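Local coordinates for RagB/SusD domain protein (Flavobacterium johnsoniae, PDB 5J5U) that probably binds chitin chains at the bacterial outer-membrane surface, as a SusD-like lipoprotein of a chitin-utilization system, at residues Glu339-Leu344 / Tyr361-Glu366; Ala185-Leu190 / Gly215-Asn220; Glu297-Val302 / Ala317-Gln322; Ala54-Gly59 / Gly305-Glu310. All coordinates share one frame; numbering follows the deposited sequence.

Contact 1 (Glu339-Leu344 / Tyr361-Glu366); sequences ESQLLL and YKKGVE
Gln-341 lays its CB against the backbone of Gly-364, CB to CA 3.6 Å, at the point where the two helices come nearest. The short axes approach to 7.5 Å and run nearly antiparallel, at 155°, a separation made possible by a glycine on the inner face: a CB on Gly-364 would collide with CD2 of Leu-342. Beyond CB, the glutamine chain bends at chi2 (-48°) instead of reaching straight out over the partner helix. Its amide folds back on its own helix, where NE2 donates to Ser-340 OG (3.3 Å), an oxygen also bonded to Tyr-337 O, in a nearly straight bond, with the hydroxyl lying in the amide plane. OE1 is left beside the aliphatic part of Lys-363, 4.0 Å from CD, while the lysine continues extended away from the interface. Leu-342 follows on the other flank of the glycine. Its CG rests 4.1 Å from Gly-364 CA, and CD2 reaches Tyr-361 CD1 at 3.9 Å, meeting the ring obliquely. With CG anti to the backbone N (chi1 -179°), the tyrosine ring swings beside its own helix, and Val-365 CG2 sits over one of its faces, toward the rim. The packing is close and largely through carbon atoms, and Ser-338 OG adds a hydrogen bond to Gly-364 O close by. Helices 337-349 and 357-371 form an antiparallel helix pair of the kind expected for a TPR-clan protein; helix 399-410 covers Leu-342 and Tyr-361, helix 382-391 packs on Val-365, and helix 178-195 lies against Ser-340, Leu-343 and Leu-344.

Contact 2 (Ala185-Leu190 / Gly215-Asn220); sequences ANTMRL and GVFESN
Asn-186 and Thr-187, on helix 178-195, hold the chain as it leaves helix 201-214, a helix-loop junction in the helical part of the SusD-like fold. Gly-215, where the backbone first leaves helical angles, has a positive phi, a conformation in which a side chain would jam against the preceding carbonyl. Asn-186 approaches the Gly-215 carbonyl from CB outward: CB lies 3.3 Å from Gly-215 O, CG passes at 3.6 Å from the same oxygen, and ND2 donates to it at 3.0 Å. The oxygen is nearly in the amide plane of the asparagine, yet ND2 comes from above the carbonyl plane. A leucine here would probably leave the Gly-215 carbonyl without this donor and the turn less firmly tied to the helix. Val-216 packs on the helix, its CB against Thr-187 OG1 and its CG1 against Asn-186 O and Leu-190 CD2. Thr-187 has OG1 anti to its carbonyl carbon (chi1 -52°), which turns the hydroxyl to the loop, where it accepts the backbone N-H of Phe-217 at 3.1 Å; the same oxygen is bonded to Lys-183 O one helical turn back. Thr-187 CB stands over the Phe-217 ring in a CH-pi contact, 4.2 Å from the centroid and only 2° off the normal, while OG1 lies 3.5 Å above the plane, toward the rim and near CD1.

Contact 3 (Glu297-Val302 / Ala317-Gln322); sequences ELYEGV and AASGIQ
Two non-helical segments meet at Glu-300 and Ser-319, whose CA atoms are 5.4 Å apart, and one backbone bond joins them, Ser-319 N to Glu-300 O at 2.8 Å. The return link is made by a side chain. Ser-319 has OG beside its own backbone N and anti to its carbonyl carbon (chi1 -74°), from where it accepts Glu-300 N at 3.2 Å in a rather bent bond (136°). Both backbone polar groups of Glu-300 are thus held by one serine, whose OG also lies 3.5 Å from Tyr-299 CD1, oblique to the ring. With an alanine in place of Ser-319, the N-H of Glu-300 would probably lose this acceptor, leaving the backbone bond as the one direct hydrogen bond between the segments. The tyrosine has its own local tie, as Glu-297 OE2 uses its anti lone pair to accept Tyr-299 N. On the other side of the pair, Val-302 CG2 packs on Ala-318 CB at 3.7 Å. The extended Glu-300 side chain reaches toward Ala-317, and a water closes the distance by donating to Glu-300 OE1 (2.8 Å) and to Ala-317 O (2.7 Å). OE1 is also in a salt bridge with Lys-283. The strand 320-321 that follows pairs with strand 280-281, and Val-302 bonds through its backbone to Phe-260 and Ser-262, so the contact joins a long loop to two small antiparallel sheets. The polar links are a backbone bond, a serine hydroxyl and a bridging water; the Glu-300 carboxylate, with a lysine and a water donor at OE1, is likely to stay negatively charged.

Contact 4 (Ala54-Gly59 / Gly305-Glu310); sequences AVTEYG and GVFRWE
Thr-56 overlaps one face of the Phe-307 ring, its CG2 in a CH-pi contact 4.1 Å from the ring centroid and its CB only 3.5 Å from CE1. This is a helix-to-loop contact of the SusD-like fold: helix 53-60, with a wider pi-type turn at 55-59, meets the long loop between strands 280-281 and 320-321. CG2 is anti to the backbone N of Thr-56, which points the methyl also at the Gly-305 carbonyl carbon, 3.6 Å away; OG1 bonds instead to Ser-52 O and Gly-51 N. Glu-57 comes to the ring edge, OE1 lying 3.4 Å from CZ with carboxylate and ring planes 29° apart. That carboxylate is paired with Lys-61 and Lys-63, so the negative oxygen beside the hydrogen-bearing rim is probably well balanced. Trp-309 takes the opposite ring face, with CZ2 3.3 Å above the plane, and the Trp-53 ring also meets Phe-307. At the positive phi of Gly-305, a CB would press on the preceding carbonyl oxygen, which accounts for glycine here. Glu-310 lies at the ring edge, where its OE1 accepts Phe-307 N at 3.1 Å, met from above the carboxylate plane.

In the fold
Contacts 1 and 2 are one connected region: their centres are 11 Å apart and they touch, with Ser-340 CB on Thr-187 CG2 and Leu-344 CG on Leu-190 CD2, so helix 337-349 packs on helix 178-195. Contacts 3 and 4 lie 15 Å apart, centre to centre, and share the long loop leading to strand 320-321; their segments alternate along the chain. Contact 2 lies inside the large loop closed by contact 4, on the opposite side of the chain's centre and 36 Å from it between centres; contact 1 follows last. One pair thus joins parts of the helical region, the other ties the long loop between strands 280-281 and 320-321 to helix 53-60 and to itself.

Contact 1 (Glu339-Leu344 / Tyr361-Glu366)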
loop_
_atom_site.group_PDB
_atom_site.type_symbol
_atom_site.label_atom_id
_atom_site.label_comp_id
_atom_site.label_asym_id
_atom_site.label_seq_id
_atom_site.Cartn_x
_atom_site.Cartn_y
_atom_site.Cartn_z
ATOM N N GLU A 339 6.383 8.794 1.085
ATOM C CA GLU A 339 5.507 8.403 2.192
ATOM C C GLU A 339 6.009 8.923 3.547
ATOM O O GLU A 339 5.245 9.520 4.288
ATOM C CB GLU A 339 5.352 6.875 2.242
ATOM C CG GLU A 339 4.962 6.347 3.606
ATOM C CD GLU A 339 4.804 4.842 3.628
ATOM O OE1 GLU A 339 5.373 4.184 2.726
ATOM O OE2 GLU A 339 4.127 4.324 4.556
ATOM N N SER A 340 7.282 8.694 3.861
ATOM C CA SER A 340 7.827 9.089 5.164
ATOM C C SER A 340 7.701 10.589 5.358
ATOM O O SER A 340 7.368 11.052 6.449
ATOM C CB SER A 340 9.295 8.659 5.318
ATOM O OG SER A 340 10.155 9.351 4.424
ATOM N N GLN A 341 7.939 11.351 4.292
ATOM C CA GLN A 341 7.856 12.805 4.405
ATOM C C GLN A 341 6.412 13.274 4.558
ATOM O O GLN A 341 6.136 14.231 5.283
ATOM C CB GLN A 341 8.504 13.482 3.189
ATOM C CG GLN A 341 10.002 13.240 3.068
ATOM C CD GLN A 341 10.719 13.483 4.386
ATOM O OE1 GLN A 341 10.948 14.626 4.769
ATOM N NE2 GLN A 341 11.073 12.407 5.084
ATOM N N LEU A 342 5.482 12.597 3.897
ATOM C CA LEU A 342 4.073 12.989 4.000
ATOM C C LEU A 342 3.500 12.624 5.390
ATOM O O LEU A 342 2.737 13.384 5.996
ATOM C CB LEU A 342 3.264 12.346 2.868
ATOM C CG LEU A 342 3.505 12.927 1.466
ATOM C CD1 LEU A 342 2.766 12.155 0.376
ATOM C CD2 LEU A 342 3.110 14.382 1.408
ATOM N N LEU A 343 3.929 11.487 5.924
ATOM C CA LEU A 343 3.562 11.094 7.283
ATOM C C LEU A 343 4.145 12.076 8.293
ATOM O O LEU A 343 3.460 12.489 9.220
ATOM C CB LEU A 343 4.054 9.672 7.586
ATOM C CG LEU A 343 3.401 8.538 6.794
ATOM C CD1 LEU A 343 4.125 7.231 7.000
ATOM C CD2 LEU A 343 1.914 8.419 7.151
ATOM N N LEU A 344 5.401 12.480 8.093
ATOM C CA LEU A 344 5.994 13.485 8.973
ATOM C C LEU A 344 5.257 14.829 8.860
ATOM O O LEU A 344 5.130 15.538 9.855
ATOM C CB LEU A 344 7.487 13.658 8.677
ATOM C CG LEU A 344 8.275 12.471 9.257
ATOM C CD1 LEU A 344 9.760 12.524 8.917
ATOM C CD2 LEU A 344 8.036 12.305 10.772
ATOM N N TYR A 361 5.715 18.387 3.742
ATOM C CA TYR A 361 4.751 18.187 2.671
ATOM C C TYR A 361 5.393 18.396 1.301
ATOM O O TYR A 361 5.243 17.555 0.394
ATOM C CB TYR A 361 3.577 19.136 2.864
ATOM C CG TYR A 361 2.489 19.025 1.826
ATOM C CD1 TYR A 361 1.581 17.973 1.851
ATOM C CD2 TYR A 361 2.334 20.005 0.848
ATOM C CE1 TYR A 361 0.569 17.885 0.910
ATOM C CE2 TYR A 361 1.334 19.929 -0.091
ATOM C CZ TYR A 361 0.454 18.870 -0.063
ATOM O OH TYR A 361 -0.547 18.812 -1.010
ATOM N N LYS A 362 6.104 19.515 1.154
ATOM C CA LYS A 362 6.743 19.851 -0.112
ATOM C C LYS A 362 7.734 18.776 -0.508
ATOM O O LYS A 362 7.741 18.309 -1.660
ATOM C CB LYS A 362 7.447 21.202 -0.009
ATOM C CG LYS A 362 6.497 22.392 0.072
ATOM C CD LYS A 362 7.236 23.686 0.387
ATOM C CE LYS A 362 6.319 24.883 0.278
ATOM N NZ LYS A 362 7.094 26.147 0.415
ATOM N N LYS A 363 8.548 18.359 0.460
ATOM C CA LYS A 363 9.549 17.328 0.202
ATOM C C LYS A 363 8.876 16.009 -0.196
ATOM O O LYS A 363 9.369 15.276 -1.067
ATOM C CB LYS A 363 10.433 17.117 1.439
ATOM C CG LYS A 363 11.365 18.284 1.761
ATOM C CD LYS A 363 12.070 18.099 3.108
ATOM C CE LYS A 363 12.744 19.394 3.565
ATOM N NZ LYS A 363 13.383 19.296 4.914
ATOM N N GLY A 364 7.727 15.732 0.416
ATOM C CA GLY A 364 6.959 14.542 0.084
ATOM C C GLY A 364 6.436 14.551 -1.348
ATOM O O GLY A 364 6.577 13.563 -2.072
ATOM N N VAL A 365 5.818 15.659 -1.756
ATOM C CA VAL A 365 5.275 15.757 -3.107
ATOM C C VAL A 365 6.374 15.642 -4.164
ATOM O O VAL A 365 6.211 14.946 -5.187
ATOM C CB VAL A 365 4.500 17.067 -3.318
ATOM C CG1 VAL A 365 4.028 17.149 -4.751
ATOM C CG2 VAL A 365 3.314 17.153 -2.361
ATOM N N GLU A 366 7.496 16.313 -3.925
ATOM C CA GLU A 366 8.596 16.217 -4.880
ATOM C C GLU A 366 9.125 14.783 -4.952
ATOM O O GLU A 366 9.383 14.239 -6.044
ATOM C CB GLU A 366 9.732 17.177 -4.504
ATOM C CG GLU A 366 11.046 16.878 -5.222
ATOM C CD GLU A 366 12.020 18.046 -5.228
ATOM O OE1 GLU A 366 11.794 19.042 -4.502
ATOM O OE2 GLU A 366 13.017 17.961 -5.977
#

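Contact 2 (Ala185-Leu190 / Gly215-Asn220)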
loop_
_atom_site.group_PDB
_atom_site.type_symbol
_atom_site.label_atom_id
_atom_site.label_comp_id
_atom_site.label_asym_id
_atom_site.label_seq_id
_atom_site.Cartn_x
_atom_site.Cartn_y
_atom_site.Cartn_z
ATOM N N ALA A 185 13.330 0.200 8.887
ATOM C CA ALA A 185 12.707 -0.142 10.152
ATOM C C ALA A 185 11.997 1.067 10.748
ATOM O O ALA A 185 10.840 0.978 11.173
ATOM C CB ALA A 185 13.750 -0.679 11.121
ATOM N N ASN A 186 12.665 2.216 10.730
ATOM C CA ASN A 186 12.064 3.425 11.299
ATOM C C ASN A 186 10.900 4.017 10.477
ATOM O O ASN A 186 9.978 4.624 11.030
ATOM C CB ASN A 186 13.139 4.491 11.495
ATOM C CG ASN A 186 14.104 4.138 12.605
ATOM O OD1 ASN A 186 13.705 3.607 13.648
ATOM N ND2 ASN A 186 15.386 4.397 12.375
ATOM N N THR A 187 10.973 3.878 9.157
ATOM C CA THR A 187 9.917 4.379 8.287
ATOM C C THR A 187 8.662 3.515 8.461
ATOM O O THR A 187 7.551 4.048 8.599
ATOM C CB THR A 187 10.375 4.413 6.815
ATOM O OG1 THR A 187 11.616 5.123 6.732
ATOM C CG2 THR A 187 9.343 5.118 5.937
ATOM N N MET A 188 8.846 2.191 8.492
ATOM C CA MET A 188 7.745 1.285 8.831
ATOM C C MET A 188 7.141 1.659 10.185
ATOM O O MET A 188 5.912 1.688 10.345
ATOM C CB MET A 188 8.215 -0.178 8.838
ATOM C CG MET A 188 8.317 -0.803 7.436
ATOM S SD MET A 188 6.695 -0.841 6.615
ATOM C CE MET A 188 5.800 -2.013 7.637
ATOM N N ARG A 189 8.014 1.948 11.154
ATOM C CA ARG A 189 7.565 2.328 12.498
ATOM C C ARG A 189 6.667 3.553 12.447
ATOM O O ARG A 189 5.612 3.590 13.093
ATOM C CB ARG A 189 8.762 2.586 13.403
ATOM C CG ARG A 189 8.406 3.018 14.816
ATOM C CD ARG A 189 9.624 2.815 15.693
ATOM N NE ARG A 189 9.386 3.108 17.099
ATOM C CZ ARG A 189 10.295 2.917 18.047
ATOM N NH1 ARG A 189 11.488 2.434 17.724
ATOM N NH2 ARG A 189 10.009 3.188 19.312
ATOM N N LEU A 190 7.070 4.541 11.653
ATOM C CA LEU A 190 6.261 5.755 11.470
ATOM C C LEU A 190 4.909 5.491 10.766
ATOM O O LEU A 190 3.891 6.130 11.064
ATOM C CB LEU A 190 7.074 6.797 10.682
ATOM C CG LEU A 190 6.436 8.147 10.385
ATOM C CD1 LEU A 190 6.125 8.889 11.659
ATOM C CD2 LEU A 190 7.354 8.964 9.489
ATOM N N GLY A 215 15.606 7.950 12.766
ATOM C CA GLY A 215 15.963 8.241 11.387
ATOM C C GLY A 215 15.246 7.458 10.297
ATOM O O GLY A 215 15.537 6.283 10.081
ATOM N N VAL A 216 14.334 8.113 9.578
ATOM C CA VAL A 216 13.637 7.444 8.479
ATOM C C VAL A 216 14.387 7.620 7.162
ATOM O O VAL A 216 15.543 8.040 7.156
ATOM C CB VAL A 216 12.176 7.943 8.327
ATOM C CG1 VAL A 216 11.353 7.559 9.554
ATOM C CG2 VAL A 216 12.127 9.448 8.063
ATOM N N PHE A 217 13.733 7.288 6.051
ATOM C CA PHE A 217 14.333 7.456 4.732
ATOM C C PHE A 217 14.832 8.885 4.559
ATOM O O PHE A 217 14.189 9.837 5.053
ATOM C CB PHE A 217 13.330 7.115 3.633
ATOM C CG PHE A 217 13.047 5.647 3.496
ATOM C CD1 PHE A 217 13.887 4.708 4.067
ATOM C CD2 PHE A 217 11.940 5.206 2.778
ATOM C CE1 PHE A 217 13.626 3.358 3.927
ATOM C CE2 PHE A 217 11.677 3.858 2.638
ATOM C CZ PHE A 217 12.522 2.933 3.213
ATOM N N GLU A 218 15.977 9.044 3.892
ATOM C CA GLU A 218 16.540 10.395 3.712
ATOM C C GLU A 218 16.446 10.880 2.268
ATOM O O GLU A 218 16.591 12.065 2.011
ATOM C CB GLU A 218 17.992 10.478 4.199
ATOM C CG GLU A 218 18.117 10.409 5.727
ATOM C CD GLU A 218 19.551 10.226 6.208
ATOM O OE1 GLU A 218 20.367 11.151 5.974
ATOM O OE2 GLU A 218 19.866 9.159 6.791
ATOM N N SER A 219 16.217 9.962 1.330
ATOM C CA SER A 219 15.888 10.334 -0.048
ATOM C C SER A 219 15.300 9.135 -0.774
ATOM O O SER A 219 15.237 8.042 -0.215
ATOM C CB SER A 219 17.115 10.820 -0.815
ATOM O OG SER A 219 17.988 9.735 -1.048
ATOM N N ASN A 220 14.918 9.338 -2.032
ATOM C CA ASN A 220 14.398 8.271 -2.876
ATOM C C ASN A 220 15.365 7.098 -3.061
ATOM O O ASN A 220 14.946 5.997 -3.427
ATOM C CB ASN A 220 14.008 8.840 -4.237
ATOM C CG ASN A 220 12.610 9.452 -4.237
ATOM O OD1 ASN A 220 11.975 9.599 -3.187
ATOM N ND2 ASN A 220 12.125 9.805 -5.419
#

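Contact 3 (Glu297-Val302 / Ala317-Gln322)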
loop_
_atom_site.group_PDB
_atom_site.type_symbol
_atom_site.label_atom_id
_atom_site.label_comp_id
_atom_site.label_asym_id
_atom_site.label_seq_id
_atom_site.Cartn_x
_atom_site.Cartn_y
_atom_site.Cartn_z
ATOM N N GLU A 297 -10.107 17.582 -24.690
ATOM C CA GLU A 297 -9.306 17.106 -23.564
ATOM C C GLU A 297 -8.745 15.728 -23.835
ATOM O O GLU A 297 -9.467 14.815 -24.249
ATOM C CB GLU A 297 -10.142 17.068 -22.283
ATOM C CG GLU A 297 -9.385 16.530 -21.089
ATOM C CD GLU A 297 -8.141 17.329 -20.794
ATOM O OE1 GLU A 297 -8.276 18.537 -20.540
ATOM O OE2 GLU A 297 -7.025 16.757 -20.825
ATOM N N LEU A 298 -7.448 15.604 -23.606
ATOM C CA LEU A 298 -6.698 14.386 -23.883
ATOM C C LEU A 298 -6.633 13.454 -22.671
ATOM O O LEU A 298 -6.340 12.266 -22.820
ATOM C CB LEU A 298 -5.279 14.764 -24.326
ATOM C CG LEU A 298 -5.085 15.217 -25.785
ATOM C CD1 LEU A 298 -3.650 15.593 -26.039
ATOM C CD2 LEU A 298 -5.477 14.108 -26.749
ATOM N N TYR A 299 -6.907 13.990 -21.481
ATOM C CA TYR A 299 -6.713 13.217 -20.255
ATOM C C TYR A 299 -7.961 13.146 -19.408
ATOM O O TYR A 299 -8.336 14.112 -18.737
ATOM C CB TYR A 299 -5.543 13.789 -19.443
ATOM C CG TYR A 299 -4.255 13.577 -20.195
ATOM C CD1 TYR A 299 -3.590 12.359 -20.121
ATOM C CD2 TYR A 299 -3.732 14.570 -21.038
ATOM C CE1 TYR A 299 -2.437 12.134 -20.830
ATOM C CE2 TYR A 299 -2.554 14.349 -21.768
ATOM C CZ TYR A 299 -1.922 13.129 -21.655
ATOM O OH TYR A 299 -0.765 12.883 -22.346
ATOM N N GLU A 300 -8.593 11.977 -19.455
ATOM C CA GLU A 300 -9.769 11.687 -18.644
ATOM C C GLU A 300 -9.719 10.246 -18.150
ATOM O O GLU A 300 -9.341 9.345 -18.899
ATOM C CB GLU A 300 -11.059 11.941 -19.438
ATOM C CG GLU A 300 -11.326 13.415 -19.746
ATOM C CD GLU A 300 -12.395 13.637 -20.823
ATOM O OE1 GLU A 300 -12.854 12.664 -21.465
ATOM O OE2 GLU A 300 -12.777 14.805 -21.026
ATOM N N GLY A 301 -10.085 10.030 -16.888
ATOM C CA GLY A 301 -10.134 8.689 -16.340
ATOM C C GLY A 301 -11.499 8.050 -16.540
ATOM O O GLY A 301 -12.412 8.665 -17.096
ATOM N N VAL A 302 -11.640 6.810 -16.086
ATOM C CA VAL A 302 -12.914 6.103 -16.168
ATOM C C VAL A 302 -13.615 6.255 -14.824
ATOM O O VAL A 302 -13.020 5.987 -13.779
ATOM C CB VAL A 302 -12.738 4.585 -16.505
ATOM C CG1 VAL A 302 -14.100 3.863 -16.458
ATOM C CG2 VAL A 302 -12.076 4.390 -17.874
ATOM N N ALA A 317 -11.938 6.713 -25.708
ATOM C CA ALA A 317 -12.264 8.027 -25.175
ATOM C C ALA A 317 -11.904 8.145 -23.694
ATOM O O ALA A 317 -12.408 9.023 -22.990
ATOM C CB ALA A 317 -13.745 8.335 -25.390
ATOM N N ALA A 318 -11.067 7.233 -23.213
ATOM C CA ALA A 318 -10.530 7.351 -21.864
ATOM C C ALA A 318 -9.009 7.133 -21.861
ATOM O O ALA A 318 -8.487 6.305 -22.605
ATOM C CB ALA A 318 -11.242 6.355 -20.899
ATOM N N SER A 319 -8.310 7.889 -21.024
ATOM C CA SER A 319 -6.881 7.687 -20.822
ATOM C C SER A 319 -6.589 6.272 -20.363
ATOM O O SER A 319 -7.398 5.649 -19.654
ATOM C CB SER A 319 -6.320 8.665 -19.780
ATOM O OG SER A 319 -6.215 9.988 -20.284
ATOM N N GLY A 320 -5.409 5.793 -20.736
ATOM C CA GLY A 320 -4.922 4.480 -20.359
ATOM C C GLY A 320 -3.737 4.538 -19.402
ATOM O O GLY A 320 -3.478 5.546 -18.754
ATOM N N ILE A 321 -3.020 3.429 -19.293
ATOM C CA ILE A 321 -1.905 3.364 -18.372
ATOM C C ILE A 321 -0.625 3.184 -19.156
ATOM O O ILE A 321 -0.569 2.346 -20.054
ATOM C CB ILE A 321 -2.079 2.223 -17.355
ATOM C CG1 ILE A 321 -3.303 2.497 -16.471
ATOM C CG2 ILE A 321 -0.811 2.054 -16.526
ATOM C CD1 ILE A 321 -3.768 1.301 -15.645
ATOM N N GLN A 322 0.385 3.983 -18.825
ATOM C CA GLN A 322 1.655 3.924 -19.537
ATOM C C GLN A 322 2.207 2.514 -19.457
ATOM O O GLN A 322 2.199 1.894 -18.388
ATOM C CB GLN A 322 2.659 4.935 -18.977
ATOM C CG GLN A 322 2.345 6.404 -19.311
ATOM C CD GLN A 322 2.810 6.808 -20.715
ATOM O OE1 GLN A 322 3.171 5.957 -21.532
ATOM N NE2 GLN A 322 2.814 8.113 -20.989
HETATM O O HOH W 1 -14.195 10.190 -21.291
#

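Contact 4 (Ala54-Gly59 / Gly305-Glu310)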
loop_
_atom_site.group_PDB
_atom_site.type_symbol
_atom_site.label_atom_id
_atom_site.label_comp_id
_atom_site.label_asym_id
_atom_site.label_seq_id
_atom_site.Cartn_x
_atom_site.Cartn_y
_atom_site.Cartn_z
ATOM N N ALA A 54 -12.870 -7.339 -14.004
ATOM C CA ALA A 54 -12.622 -7.791 -12.633
ATOM C C ALA A 54 -12.638 -6.632 -11.603
ATOM O O ALA A 54 -13.321 -6.690 -10.554
ATOM C CB ALA A 54 -11.290 -8.540 -12.581
ATOM N N VAL A 55 -11.913 -5.569 -11.914
ATOM C CA VAL A 55 -11.767 -4.489 -10.943
ATOM C C VAL A 55 -13.111 -3.764 -10.752
ATOM O O VAL A 55 -13.555 -3.546 -9.624
ATOM C CB VAL A 55 -10.640 -3.507 -11.367
ATOM C CG1 VAL A 55 -10.560 -2.358 -10.428
ATOM C CG2 VAL A 55 -9.271 -4.228 -11.419
ATOM N N THR A 56 -13.779 -3.451 -11.855
ATOM C CA THR A 56 -15.019 -2.694 -11.797
ATOM C C THR A 56 -16.147 -3.499 -11.189
ATOM O O THR A 56 -16.868 -3.001 -10.297
ATOM C CB THR A 56 -15.509 -2.226 -13.184
ATOM O OG1 THR A 56 -14.429 -1.646 -13.912
ATOM C CG2 THR A 56 -16.654 -1.210 -13.027
ATOM N N GLU A 57 -16.298 -4.728 -11.686
ATOM C CA GLU A 57 -17.402 -5.584 -11.276
ATOM C C GLU A 57 -17.301 -5.928 -9.807
ATOM O O GLU A 57 -18.316 -5.857 -9.108
ATOM C CB GLU A 57 -17.466 -6.858 -12.121
ATOM C CG GLU A 57 -18.529 -7.882 -11.682
ATOM C CD GLU A 57 -19.983 -7.441 -11.967
ATOM O OE1 GLU A 57 -20.222 -6.281 -12.350
ATOM O OE2 GLU A 57 -20.900 -8.266 -11.806
ATOM N N TYR A 58 -16.094 -6.228 -9.319
ATOM C CA TYR A 58 -15.983 -6.667 -7.924
ATOM C C TYR A 58 -15.414 -5.591 -6.988
ATOM O O TYR A 58 -15.978 -5.383 -5.900
ATOM C CB TYR A 58 -15.159 -7.960 -7.844
ATOM C CG TYR A 58 -15.764 -9.035 -8.726
ATOM C CD1 TYR A 58 -16.953 -9.664 -8.365
ATOM C CD2 TYR A 58 -15.195 -9.369 -9.955
ATOM C CE1 TYR A 58 -17.531 -10.620 -9.169
ATOM C CE2 TYR A 58 -15.778 -10.339 -10.777
ATOM C CZ TYR A 58 -16.950 -10.959 -10.371
ATOM O OH TYR A 58 -17.545 -11.915 -11.163
ATOM N N GLY A 59 -14.344 -4.897 -7.395
ATOM C CA GLY A 59 -13.743 -3.885 -6.538
ATOM C C GLY A 59 -14.441 -2.516 -6.535
ATOM O O GLY A 59 -14.640 -1.884 -5.515
ATOM N N GLY A 305 -17.271 2.443 -11.050
ATOM C CA GLY A 305 -18.554 1.799 -11.246
ATOM C C GLY A 305 -18.888 1.644 -12.717
ATOM O O GLY A 305 -19.880 1.022 -13.073
ATOM N N VAL A 306 -18.034 2.177 -13.581
ATOM C CA VAL A 306 -18.294 2.158 -15.016
ATOM C C VAL A 306 -17.237 1.332 -15.730
ATOM O O VAL A 306 -16.054 1.541 -15.527
ATOM C CB VAL A 306 -18.335 3.610 -15.602
ATOM C CG1 VAL A 306 -18.452 3.594 -17.127
ATOM C CG2 VAL A 306 -19.475 4.407 -14.970
ATOM N N PHE A 307 -17.673 0.365 -16.530
ATOM C CA PHE A 307 -16.764 -0.447 -17.347
ATOM C C PHE A 307 -16.197 0.393 -18.513
ATOM O O PHE A 307 -16.817 1.384 -18.911
ATOM C CB PHE A 307 -17.493 -1.677 -17.898
ATOM C CG PHE A 307 -17.962 -2.660 -16.843
ATOM C CD1 PHE A 307 -17.042 -3.418 -16.113
ATOM C CD2 PHE A 307 -19.323 -2.865 -16.616
ATOM C CE1 PHE A 307 -17.463 -4.342 -15.164
ATOM C CE2 PHE A 307 -19.763 -3.789 -15.668
ATOM C CZ PHE A 307 -18.827 -4.525 -14.941
ATOM N N ARG A 308 -15.035 0.014 -19.048
ATOM C CA ARG A 308 -14.396 0.778 -20.132
ATOM C C ARG A 308 -15.233 0.790 -21.423
ATOM O O ARG A 308 -15.211 1.769 -22.163
ATOM C CB ARG A 308 -12.978 0.243 -20.426
ATOM C CG ARG A 308 -12.915 -1.170 -21.037
ATOM C CD ARG A 308 -11.513 -1.816 -20.926
ATOM N NE ARG A 308 -10.448 -1.012 -21.534
ATOM C CZ ARG A 308 -10.057 -1.114 -22.805
ATOM N NH1 ARG A 308 -10.625 -2.002 -23.607
ATOM N NH2 ARG A 308 -9.091 -0.330 -23.278
ATOM N N TRP A 309 -15.987 -0.273 -21.688
ATOM C CA TRP A 309 -16.803 -0.316 -22.896
ATOM C C TRP A 309 -18.104 0.489 -22.745
ATOM O O TRP A 309 -18.854 0.648 -23.712
ATOM C CB TRP A 309 -17.130 -1.760 -23.272
ATOM C CG TRP A 309 -17.764 -2.561 -22.137
ATOM C CD1 TRP A 309 -19.097 -2.610 -21.799
ATOM C CD2 TRP A 309 -17.088 -3.442 -21.218
ATOM N NE1 TRP A 309 -19.286 -3.466 -20.717
ATOM C CE2 TRP A 309 -18.072 -3.992 -20.353
ATOM C CE3 TRP A 309 -15.754 -3.814 -21.038
ATOM C CZ2 TRP A 309 -17.752 -4.887 -19.324
ATOM C CZ3 TRP A 309 -15.445 -4.712 -20.014
ATOM C CH2 TRP A 309 -16.445 -5.231 -19.172
ATOM N N GLU A 310 -18.343 1.027 -21.549
ATOM C CA GLU A 310 -19.527 1.847 -21.296
ATOM C C GLU A 310 -19.167 3.322 -21.337
ATOM O O GLU A 310 -20.041 4.167 -21.234
ATOM C CB GLU A 310 -20.154 1.520 -19.932
ATOM C CG GLU A 310 -20.661 0.097 -19.763
ATOM C CD GLU A 310 -21.170 -0.177 -18.353
ATOM O OE1 GLU A 310 -20.613 0.386 -17.384
ATOM O OE2 GLU A 310 -22.145 -0.938 -18.214
#